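PDB 3KOL: Glyoxalase/bleomycin resistance protein/dioxygenase from Nostoc punctiforme PCC 73102, which binds a cobalt ion and is probably a metal-dependent enzyme of the glyoxalase/bleomycin resistance/dioxygenase superfamily, its substrate unproven. Local coordinates for residues Gly62-Phe67 against Asp76-Pro81; Arg96-Ala101 against Gly143-Ile148; Asn119-Ala124 against Val136-Pro141. All blocks are in the same frame, centred on the assembly; numbering follows the deposited sequence.

Contact 1 of 3, residues Gly62-Phe67 against Asp76-Pro81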
loop_
_atom_site.group_PDB
_atom_site.type_symbol
_atom_site.label_atom_id
_atom_site.label_comp_id
_atom_site.label_asym_id
_atom_site.label_seq_id
_atom_site.Cartn_x
_atom_site.Cartn_y
_atom_site.Cartn_z
ATOM N N GLY A 62 -20.857 8.516 1.019
ATOM C CA GLY A 62 -20.322 7.547 0.076
ATOM C C GLY A 62 -19.185 8.063 -0.790
ATOM O O GLY A 62 -18.877 7.485 -1.833
ATOM N N LYS A 63 -18.554 9.151 -0.361
ATOM C CA LYS A 63 -17.445 9.734 -1.109
ATOM C C LYS A 63 -16.159 9.000 -0.742
ATOM O O LYS A 63 -15.201 8.964 -1.513
ATOM C CB LYS A 63 -17.306 11.217 -0.764
ATOM C CG LYS A 63 -16.251 11.950 -1.567
ATOM C CD LYS A 63 -16.591 11.953 -3.050
ATOM C CE LYS A 63 -15.588 12.775 -3.842
ATOM N NZ LYS A 63 -15.887 12.751 -5.301
ATOM N N VAL A 64 -16.154 8.423 0.453
ATOM C CA VAL A 64 -15.009 7.682 0.952
ATOM C C VAL A 64 -15.491 6.407 1.632
ATOM O O VAL A 64 -16.561 6.388 2.242
ATOM C CB VAL A 64 -14.214 8.520 1.977
ATOM C CG1 VAL A 64 -13.074 7.696 2.561
ATOM C CG2 VAL A 64 -13.668 9.771 1.308
ATOM N N ALA A 65 -14.701 5.345 1.515
ATOM C CA ALA A 65 -15.022 4.071 2.142
ATOM C C ALA A 65 -13.747 3.561 2.806
ATOM O O ALA A 65 -12.651 3.753 2.284
ATOM C CB ALA A 65 -15.517 3.072 1.099
ATOM N N ASN A 66 -13.896 2.927 3.964
ATOM C CA ASN A 66 -12.762 2.394 4.708
ATOM C C ASN A 66 -12.985 0.912 4.982
ATOM O O ASN A 66 -14.032 0.525 5.500
ATOM C CB ASN A 66 -12.615 3.120 6.053
ATOM C CG ASN A 66 -11.948 4.484 5.933
ATOM O OD1 ASN A 66 -12.108 5.191 4.943
ATOM N ND2 ASN A 66 -11.211 4.867 6.970
ATOM N N PHE A 67 -12.002 0.094 4.631
ATOM C CA PHE A 67 -12.055 -1.345 4.866
ATOM C C PHE A 67 -10.838 -1.675 5.703
ATOM O O PHE A 67 -9.850 -0.939 5.680
ATOM C CB PHE A 67 -12.019 -2.113 3.542
ATOM C CG PHE A 67 -13.266 -1.951 2.726
ATOM C CD1 PHE A 67 -14.381 -2.745 2.972
ATOM C CD2 PHE A 67 -13.351 -0.961 1.752
ATOM C CE1 PHE A 67 -15.566 -2.552 2.261
ATOM C CE2 PHE A 67 -14.527 -0.760 1.040
ATOM C CZ PHE A 67 -15.638 -1.558 1.296
ATOM N N ASP A 76 -8.215 2.699 2.374
ATOM C CA ASP A 76 -9.115 3.822 2.131
ATOM C C ASP A 76 -9.419 3.913 0.653
ATOM O O ASP A 76 -8.513 3.836 -0.176
ATOM C CB ASP A 76 -8.496 5.167 2.549
ATOM C CG ASP A 76 -8.350 5.318 4.046
ATOM O OD1 ASP A 76 -9.184 4.772 4.797
ATOM O OD2 ASP A 76 -7.403 6.020 4.471
ATOM N N LEU A 77 -10.695 4.075 0.324
ATOM C CA LEU A 77 -11.101 4.225 -1.061
ATOM C C LEU A 77 -11.664 5.633 -1.188
ATOM O O LEU A 77 -12.578 6.008 -0.457
ATOM C CB LEU A 77 -12.166 3.194 -1.433
ATOM C CG LEU A 77 -11.789 1.724 -1.246
ATOM C CD1 LEU A 77 -12.951 0.862 -1.699
ATOM C CD2 LEU A 77 -10.531 1.388 -2.045
ATOM N N PHE A 78 -11.089 6.413 -2.096
ATOM C CA PHE A 78 -11.519 7.781 -2.331
ATOM C C PHE A 78 -12.220 7.849 -3.675
ATOM O O PHE A 78 -11.614 7.583 -4.707
ATOM C CB PHE A 78 -10.305 8.717 -2.323
ATOM C CG PHE A 78 -9.760 8.986 -0.949
ATOM C CD1 PHE A 78 -10.299 10.001 -0.165
ATOM C CD2 PHE A 78 -8.737 8.203 -0.422
ATOM C CE1 PHE A 78 -9.831 10.234 1.124
ATOM C CE2 PHE A 78 -8.260 8.428 0.873
ATOM C CZ PHE A 78 -8.808 9.444 1.645
ATOM N N GLY A 79 -13.503 8.195 -3.656
ATOM C CA GLY A 79 -14.257 8.291 -4.894
ATOM C C GLY A 79 -13.775 9.440 -5.757
ATOM O O GLY A 79 -13.819 10.599 -5.346
ATOM N N GLU A 80 -13.307 9.111 -6.956
ATOM C CA GLU A 80 -12.799 10.096 -7.907
ATOM C C GLU A 80 -13.364 9.762 -9.284
ATOM O O GLU A 80 -12.634 9.329 -10.171
ATOM C CB GLU A 80 -11.269 10.037 -7.963
ATOM C CG GLU A 80 -10.555 10.482 -6.697
ATOM C CD GLU A 80 -10.788 11.948 -6.381
ATOM O OE1 GLU A 80 -11.160 12.700 -7.307
ATOM O OE2 GLU A 80 -10.590 12.351 -5.215
ATOM N N PRO A 81 -14.676 9.968 -9.482
ATOM C CA PRO A 81 -15.323 9.673 -10.763
ATOM C C PRO A 81 -14.798 10.453 -11.963
ATOM O O PRO A 81 -14.996 10.042 -13.104
ATOM C CB PRO A 81 -16.793 9.964 -10.478
ATOM C CG PRO A 81 -16.716 11.089 -9.497
ATOM C CD PRO A 81 -15.622 10.617 -8.556
#
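A65 and L77 face each other as a hydrogen-bonded antiparallel pair: L77 N donates to A65 O at 2.8 Å, nearly straight (168°), and A65 N returns a bond to L77 O at 3.0 Å. Beyond the V64-F78 pair, G79 N donates to K63 O at 2.8 Å. The K63 chain bends at chi2 (63°), and K63 NZ donates to G79 O at 3.0 Å from above the carbonyl plane. On one face of the sheet V64 CG2 packs 3.7 Å from F78 CD1, the two side chains running alongside each other. They share this face with N66 and the buried carboxylate of D76, which touches H22 and lies about 5 Å from a bound cobalt ion. On the other face L77 CD1 meets the ring edge of F67 at CE2, 3.6 Å away, and M30 of helix 30-40 packs on A65 and L77. F78 also stacks edge-to-face on Y98 of the second subunit, while G62 closes helix 56-60 in a Schellman motif just before the strand starts. Backbone bonds thus set the register of the hairpin, and K63 NZ adds a side-chain bond at its open end.

Contact 2 of 3, residues Arg96-Ala101 against Gly143-Ile148; sequences RAYHLA and GFMIEI. With CO (cobalt (II) ion), chain C.
The cobalt site at the dimer interface draws H99 and E147 from two neighbouring parallel strands of this chain. H99 NE2 and E147 OE1 each bind the cobalt ion at 2.1 Å. Three waters and H22 of the second subunit complete six ligands. The H99 ring takes the crowded position between its backbone N and carbonyl carbon (chi1 66°), while E147 reaches out with CG anti to the backbone N and an extended chain; ring and carboxylate planes stand 37° apart. The second carboxylate oxygen, E147 OE2, accepts a hydrogen bond of 2.8 Å from metal-bound water 2, tying that ligand to the same side chain. ND1 of H99 sits over the centre of the Y98 ring. A101 CB lies against the glutamate, 3.6 Å from E147 OE1.

The two strands that carry the ligands are joined by E147 N donating to L100 O at 2.9 Å and L100 N to M145 O at 3.2 Å. Such a metal site on the face of a curved mixed sheet is a hallmark of the vicinal oxygen chelate fold, and here the sheet runs on across the interface through an antiparallel pairing of R96-A101 with a strand of the second subunit. Towards the start of the strands the direct pairing gives way to water 1, which donates to Y98 O and accepts from M145 N. Selenomethionine M145 brings SE obliquely beside the Y98 ring, a Met-aromatic contact with Y98 CE1 at 4.1 Å. On the face away from the metal, L100 CB approaches the edge of the F144 ring, 3.6 Å from CE2, and I146 CD1 packs beside L100.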
loop_
_atom_site.group_PDB
_atom_site.type_symbol
_atom_site.label_atom_id
_atom_site.label_comp_id
_atom_site.label_asym_id
_atom_site.label_seq_id
_atom_site.Cartn_x
_atom_site.Cartn_y
_atom_site.Cartn_z
ATOM N N ARG A 96 6.340 4.140 -9.234
ATOM C CA ARG A 96 5.388 4.350 -8.138
ATOM C C ARG A 96 4.685 3.032 -7.774
ATOM O O ARG A 96 5.273 1.966 -7.945
ATOM C CB ARG A 96 4.383 5.464 -8.478
ATOM C CG ARG A 96 5.053 6.838 -8.659
ATOM C CD ARG A 96 4.063 7.926 -9.083
ATOM N NE ARG A 96 4.752 9.155 -9.474
ATOM C CZ ARG A 96 4.166 10.201 -10.051
ATOM N NH1 ARG A 96 2.862 10.183 -10.314
ATOM N NH2 ARG A 96 4.892 11.268 -10.374
ATOM N N ALA A 97 3.445 3.085 -7.286
ATOM C CA ALA A 97 2.743 1.864 -6.855
ATOM C C ALA A 97 2.661 0.751 -7.896
ATOM O O ALA A 97 2.220 0.967 -9.022
ATOM C CB ALA A 97 1.335 2.210 -6.349
ATOM N N TYR A 98 3.078 -0.446 -7.490
ATOM C CA TYR A 98 3.097 -1.634 -8.349
ATOM C C TYR A 98 1.950 -2.572 -7.967
ATOM O O TYR A 98 1.069 -2.837 -8.777
ATOM C CB TYR A 98 4.467 -2.306 -8.197
ATOM C CG TYR A 98 4.684 -3.630 -8.898
ATOM C CD1 TYR A 98 3.848 -4.066 -9.927
ATOM C CD2 TYR A 98 5.765 -4.438 -8.539
ATOM C CE1 TYR A 98 4.085 -5.281 -10.577
ATOM C CE2 TYR A 98 6.010 -5.643 -9.183
ATOM C CZ TYR A 98 5.168 -6.058 -10.199
ATOM O OH TYR A 98 5.420 -7.249 -10.837
ATOM N N HIS A 99 1.961 -3.089 -6.743
ATOM C CA HIS A 99 0.861 -3.938 -6.300
ATOM C C HIS A 99 0.724 -3.969 -4.791
ATOM O O HIS A 99 1.618 -3.544 -4.059
ATOM C CB HIS A 99 0.967 -5.373 -6.857
ATOM C CG HIS A 99 2.137 -6.162 -6.353
ATOM N ND1 HIS A 99 3.384 -6.105 -6.939
ATOM C CD2 HIS A 99 2.231 -7.085 -5.364
ATOM C CE1 HIS A 99 4.190 -6.963 -6.340
ATOM N NE2 HIS A 99 3.517 -7.570 -5.382
ATOM N N LEU A 100 -0.428 -4.442 -4.339
ATOM C CA LEU A 100 -0.733 -4.552 -2.922
ATOM C C LEU A 100 -1.036 -6.029 -2.692
ATOM O O LEU A 100 -1.879 -6.605 -3.381
ATOM C CB LEU A 100 -1.962 -3.699 -2.578
ATOM C CG LEU A 100 -2.550 -3.901 -1.178
ATOM C CD1 LEU A 100 -1.515 -3.529 -0.115
ATOM C CD2 LEU A 100 -3.800 -3.048 -1.029
ATOM N N ALA A 101 -0.353 -6.644 -1.736
ATOM C CA ALA A 101 -0.554 -8.060 -1.474
ATOM C C ALA A 101 -1.131 -8.363 -0.104
ATOM O O ALA A 101 -0.693 -7.817 0.911
ATOM C CB ALA A 101 0.767 -8.814 -1.666
ATOM N N GLY A 143 -7.825 -1.056 -12.306
ATOM C CA GLY A 143 -6.604 -1.517 -12.936
ATOM C C GLY A 143 -5.425 -1.612 -11.987
ATOM O O GLY A 143 -4.295 -1.807 -12.430
ATOM N N PHE A 144 -5.672 -1.467 -10.687
ATOM C CA PHE A 144 -4.592 -1.577 -9.704
ATOM C C PHE A 144 -4.411 -3.057 -9.383
ATOM O O PHE A 144 -5.372 -3.749 -9.045
ATOM C CB PHE A 144 -4.932 -0.810 -8.424
ATOM C CG PHE A 144 -3.846 -0.859 -7.390
ATOM C CD1 PHE A 144 -2.590 -0.330 -7.663
ATOM C CD2 PHE A 144 -4.068 -1.457 -6.153
ATOM C CE1 PHE A 144 -1.565 -0.398 -6.720
ATOM C CE2 PHE A 144 -3.050 -1.531 -5.199
ATOM C CZ PHE A 144 -1.797 -1.002 -5.484
HETATM N N MSE A 145 -3.177 -3.542 -9.473
HETATM C CA MSE A 145 -2.909 -4.955 -9.238
HETATM C C MSE A 145 -2.919 -5.412 -7.785
HETATM O O MSE A 145 -2.245 -4.839 -6.931
HETATM C CB MSE A 145 -1.577 -5.351 -9.875
HETATM C CG MSE A 145 -1.253 -6.823 -9.723
HETATM SE SE MSE A 145 0.454 -7.266 -10.505
HETATM C CE MSE A 145 -0.173 -7.746 -12.275
ATOM N N ILE A 146 -3.682 -6.469 -7.524
ATOM C CA ILE A 146 -3.793 -7.046 -6.189
ATOM C C ILE A 146 -3.195 -8.446 -6.196
ATOM O O ILE A 146 -3.328 -9.184 -7.170
ATOM C CB ILE A 146 -5.269 -7.161 -5.740
ATOM C CG1 ILE A 146 -5.916 -5.776 -5.713
ATOM C CG2 ILE A 146 -5.352 -7.825 -4.357
ATOM C CD1 ILE A 146 -5.246 -4.813 -4.749
ATOM N N GLU A 147 -2.514 -8.804 -5.119
ATOM C CA GLU A 147 -1.935 -10.131 -5.010
ATOM C C GLU A 147 -2.480 -10.788 -3.760
ATOM O O GLU A 147 -2.638 -10.139 -2.734
ATOM C CB GLU A 147 -0.406 -10.056 -4.904
ATOM C CG GLU A 147 0.269 -11.377 -4.502
ATOM C CD GLU A 147 1.763 -11.220 -4.266
ATOM O OE1 GLU A 147 2.297 -10.144 -4.596
ATOM O OE2 GLU A 147 2.404 -12.177 -3.769
ATOM N N ILE A 148 -2.826 -12.063 -3.860
ATOM C CA ILE A 148 -3.259 -12.809 -2.688
ATOM C C ILE A 148 -2.193 -13.888 -2.595
ATOM O O ILE A 148 -1.918 -14.569 -3.576
ATOM C CB ILE A 148 -4.658 -13.447 -2.862
ATOM C CG1 ILE A 148 -5.731 -12.352 -2.803
ATOM C CG2 ILE A 148 -4.895 -14.485 -1.756
ATOM C CD1 ILE A 148 -7.175 -12.871 -2.930
HETATM CO CO CO C . 4.253 -9.318 -4.463
HETATM O O HOH W 1 -0.832 -2.042 -10.612
HETATM O O HOH W 2 5.028 -11.330 -3.929
HETATM O O HOH W 3 4.818 -10.078 -6.264
HETATM O O HOH W 4 6.394 -8.789 -4.579
#

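Contact 3 of 3, residues Asn119-Ala124 against Val136-Pro141; sequences NKIAIA and VYFYDP
I123 lies against V136 and Y137 just ahead of the corner at A124. From I123 CB, 4.0 Å from Y137 O, the side chain forks. I123 CG2, anti to the backbone N, comes to 3.4 Å from Y137 O and also meets V136 CG2. The other branch starts at CG1, which lies anti to the carbonyl carbon (chi1 -67°), and its tip, I123 CD1, comes to 3.9 Å from V136 CG2, so both branches of I123 bear on the same side of one valine methyl, the two side chains crossing at about a right angle.

The same carbonyl receives the polar link between the segments: A124 N donates to Y137 O at 2.8 Å, but the bond is weak, bent to 127° at the hydrogen. A124 CB then rests 3.6 Å from Y139 CE2, approaching the tyrosine ring obliquely. Further back, I121 CG2 touches F138 CB at 3.9 Å and leans on the ring at CD1, and A122 O also comes close to F138 CB. Pairing is therefore slight and the joint is made largely of apolar side chains; the chain turns a corner at A124, and the touching parts run 106° apart.

I116 of helix 109-118 packs on I121, I123, V136 and F138 together, and that helix ends in a Schellman motif with K120 as its C-prime residue. F36 of helix 30-40 touches I121. Strand 134-139 is an inner strand, flanked by 145-150 and 123-129, so the contact joins the link after helix 109-118 to the interior of the sheet.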
loop_
_atom_site.group_PDB
_atom_site.type_symbol
_atom_site.label_atom_id
_atom_site.label_comp_id
_atom_site.label_asym_id
_atom_site.label_seq_id
_atom_site.Cartn_x
_atom_site.Cartn_y
_atom_site.Cartn_z
ATOM N N ASN A 119 -16.382 -15.216 -9.603
ATOM C CA ASN A 119 -16.785 -13.823 -9.756
ATOM C C ASN A 119 -16.265 -13.225 -11.056
ATOM O O ASN A 119 -16.280 -12.009 -11.256
ATOM C CB ASN A 119 -16.310 -13.011 -8.551
ATOM C CG ASN A 119 -17.208 -13.205 -7.349
ATOM O OD1 ASN A 119 -18.281 -12.602 -7.260
ATOM N ND2 ASN A 119 -16.797 -14.071 -6.434
ATOM N N LYS A 120 -15.802 -14.106 -11.933
ATOM C CA LYS A 120 -15.292 -13.729 -13.241
ATOM C C LYS A 120 -14.263 -12.606 -13.240
ATOM O O LYS A 120 -14.297 -11.706 -14.083
ATOM C CB LYS A 120 -16.465 -13.385 -14.166
ATOM C CG LYS A 120 -17.443 -14.543 -14.334
ATOM C CD LYS A 120 -18.537 -14.227 -15.344
ATOM C CE LYS A 120 -19.477 -15.409 -15.520
ATOM N NZ LYS A 120 -20.150 -15.784 -14.245
ATOM N N ILE A 121 -13.345 -12.662 -12.283
ATOM C CA ILE A 121 -12.279 -11.673 -12.209
ATOM C C ILE A 121 -11.092 -12.287 -12.958
ATOM O O ILE A 121 -10.642 -13.386 -12.630
ATOM C CB ILE A 121 -11.883 -11.372 -10.748
ATOM C CG1 ILE A 121 -13.027 -10.631 -10.041
ATOM C CG2 ILE A 121 -10.603 -10.545 -10.714
ATOM C CD1 ILE A 121 -12.792 -10.392 -8.559
ATOM N N ALA A 122 -10.603 -11.583 -13.975
ATOM C CA ALA A 122 -9.488 -12.078 -14.773
ATOM C C ALA A 122 -8.206 -12.140 -13.951
ATOM O O ALA A 122 -7.897 -11.225 -13.192
ATOM C CB ALA A 122 -9.283 -11.185 -15.995
ATOM N N ILE A 123 -7.468 -13.234 -14.101
ATOM C CA ILE A 123 -6.219 -13.410 -13.378
ATOM C C ILE A 123 -5.056 -12.922 -14.232
ATOM O O ILE A 123 -4.815 -13.445 -15.323
ATOM C CB ILE A 123 -6.012 -14.892 -12.998
ATOM C CG1 ILE A 123 -7.071 -15.309 -11.973
ATOM C CG2 ILE A 123 -4.609 -15.104 -12.441
ATOM C CD1 ILE A 123 -6.971 -16.749 -11.524
ATOM N N ALA A 124 -4.352 -11.907 -13.733
ATOM C CA ALA A 124 -3.211 -11.323 -14.428
ATOM C C ALA A 124 -2.036 -12.289 -14.474
ATOM O O ALA A 124 -1.351 -12.400 -15.488
ATOM C CB ALA A 124 -2.790 -10.034 -13.745
ATOM N N VAL A 136 -1.415 -15.425 -6.442
ATOM C CA VAL A 136 -2.262 -15.177 -7.598
ATOM C C VAL A 136 -2.438 -13.664 -7.690
ATOM O O VAL A 136 -2.621 -12.990 -6.671
ATOM C CB VAL A 136 -3.630 -15.883 -7.454
ATOM C CG1 VAL A 136 -4.392 -15.325 -6.265
ATOM C CG2 VAL A 136 -4.438 -15.723 -8.739
ATOM N N TYR A 137 -2.354 -13.134 -8.906
ATOM C CA TYR A 137 -2.467 -11.697 -9.146
ATOM C C TYR A 137 -3.645 -11.368 -10.049
ATOM O O TYR A 137 -3.928 -12.087 -11.008
ATOM C CB TYR A 137 -1.191 -11.173 -9.811
ATOM C CG TYR A 137 0.076 -11.493 -9.063
ATOM C CD1 TYR A 137 0.735 -10.518 -8.314
ATOM C CD2 TYR A 137 0.622 -12.777 -9.105
ATOM C CE1 TYR A 137 1.908 -10.815 -7.627
ATOM C CE2 TYR A 137 1.792 -13.083 -8.421
ATOM C CZ TYR A 137 2.431 -12.100 -7.688
ATOM O OH TYR A 137 3.601 -12.400 -7.031
ATOM N N PHE A 138 -4.311 -10.263 -9.747
ATOM C CA PHE A 138 -5.462 -9.822 -10.521
ATOM C C PHE A 138 -5.649 -8.323 -10.315
ATOM O O PHE A 138 -5.213 -7.768 -9.309
ATOM C CB PHE A 138 -6.710 -10.595 -10.080
ATOM C CG PHE A 138 -6.906 -10.627 -8.588
ATOM C CD1 PHE A 138 -7.763 -9.727 -7.964
ATOM C CD2 PHE A 138 -6.215 -11.549 -7.806
ATOM C CE1 PHE A 138 -7.931 -9.742 -6.582
ATOM C CE2 PHE A 138 -6.372 -11.573 -6.421
ATOM C CZ PHE A 138 -7.235 -10.666 -5.808
ATOM N N TYR A 139 -6.291 -7.671 -11.277
ATOM C CA TYR A 139 -6.528 -6.231 -11.212
ATOM C C TYR A 139 -7.869 -5.889 -10.575
ATOM O O TYR A 139 -8.837 -6.645 -10.708
ATOM C CB TYR A 139 -6.491 -5.641 -12.623
ATOM C CG TYR A 139 -5.164 -5.808 -13.317
ATOM C CD1 TYR A 139 -4.033 -5.135 -12.861
ATOM C CD2 TYR A 139 -5.030 -6.648 -14.427
ATOM C CE1 TYR A 139 -2.803 -5.290 -13.486
ATOM C CE2 TYR A 139 -3.799 -6.810 -15.060
ATOM C CZ TYR A 139 -2.692 -6.125 -14.581
ATOM O OH TYR A 139 -1.465 -6.270 -15.182
ATOM N N ASP A 140 -7.920 -4.751 -9.880
ATOM C CA ASP A 140 -9.160 -4.296 -9.259
ATOM C C ASP A 140 -9.901 -3.501 -10.336
ATOM O O ASP A 140 -9.377 -3.338 -11.441
ATOM C CB ASP A 140 -8.873 -3.460 -7.989
ATOM C CG ASP A 140 -8.454 -2.017 -8.275
ATOM O OD1 ASP A 140 -8.240 -1.626 -9.444
ATOM O OD2 ASP A 140 -8.332 -1.257 -7.291
ATOM N N PRO A 141 -11.123 -3.014 -10.048
ATOM C CA PRO A 141 -11.906 -2.252 -11.031
ATOM C C PRO A 141 -11.211 -1.105 -11.764
ATOM O O PRO A 141 -11.591 -0.769 -12.889
ATOM C CB PRO A 141 -13.101 -1.762 -10.213
ATOM C CG PRO A 141 -13.303 -2.879 -9.239
ATOM C CD PRO A 141 -11.883 -3.168 -8.795
#

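How the contacts relate
Contact 1 comes first along the chain, in the sheet of strands 17-27, 74-79, 64-68 and 44-45; contacts 2 and 3 share the sheet of strands 96-104, 145-150, 134-139 and 123-129. Both have strand order 1-4-3-2, consistent with the paired modules of the vicinal oxygen chelate fold. The centre of contact 1 is about 17 Å from that of contact 2. The centres of contacts 2 and 3 are about 11 Å apart, and the two touch, Y137 packing on E147; contact 3 falls in sequence between the segments of contact 2. F78 of contact 1 packs on Y98 and H99 of the second subunit, and strand 17-27 carries H22 to that subunit's cobalt, so each metal site needs both subunits.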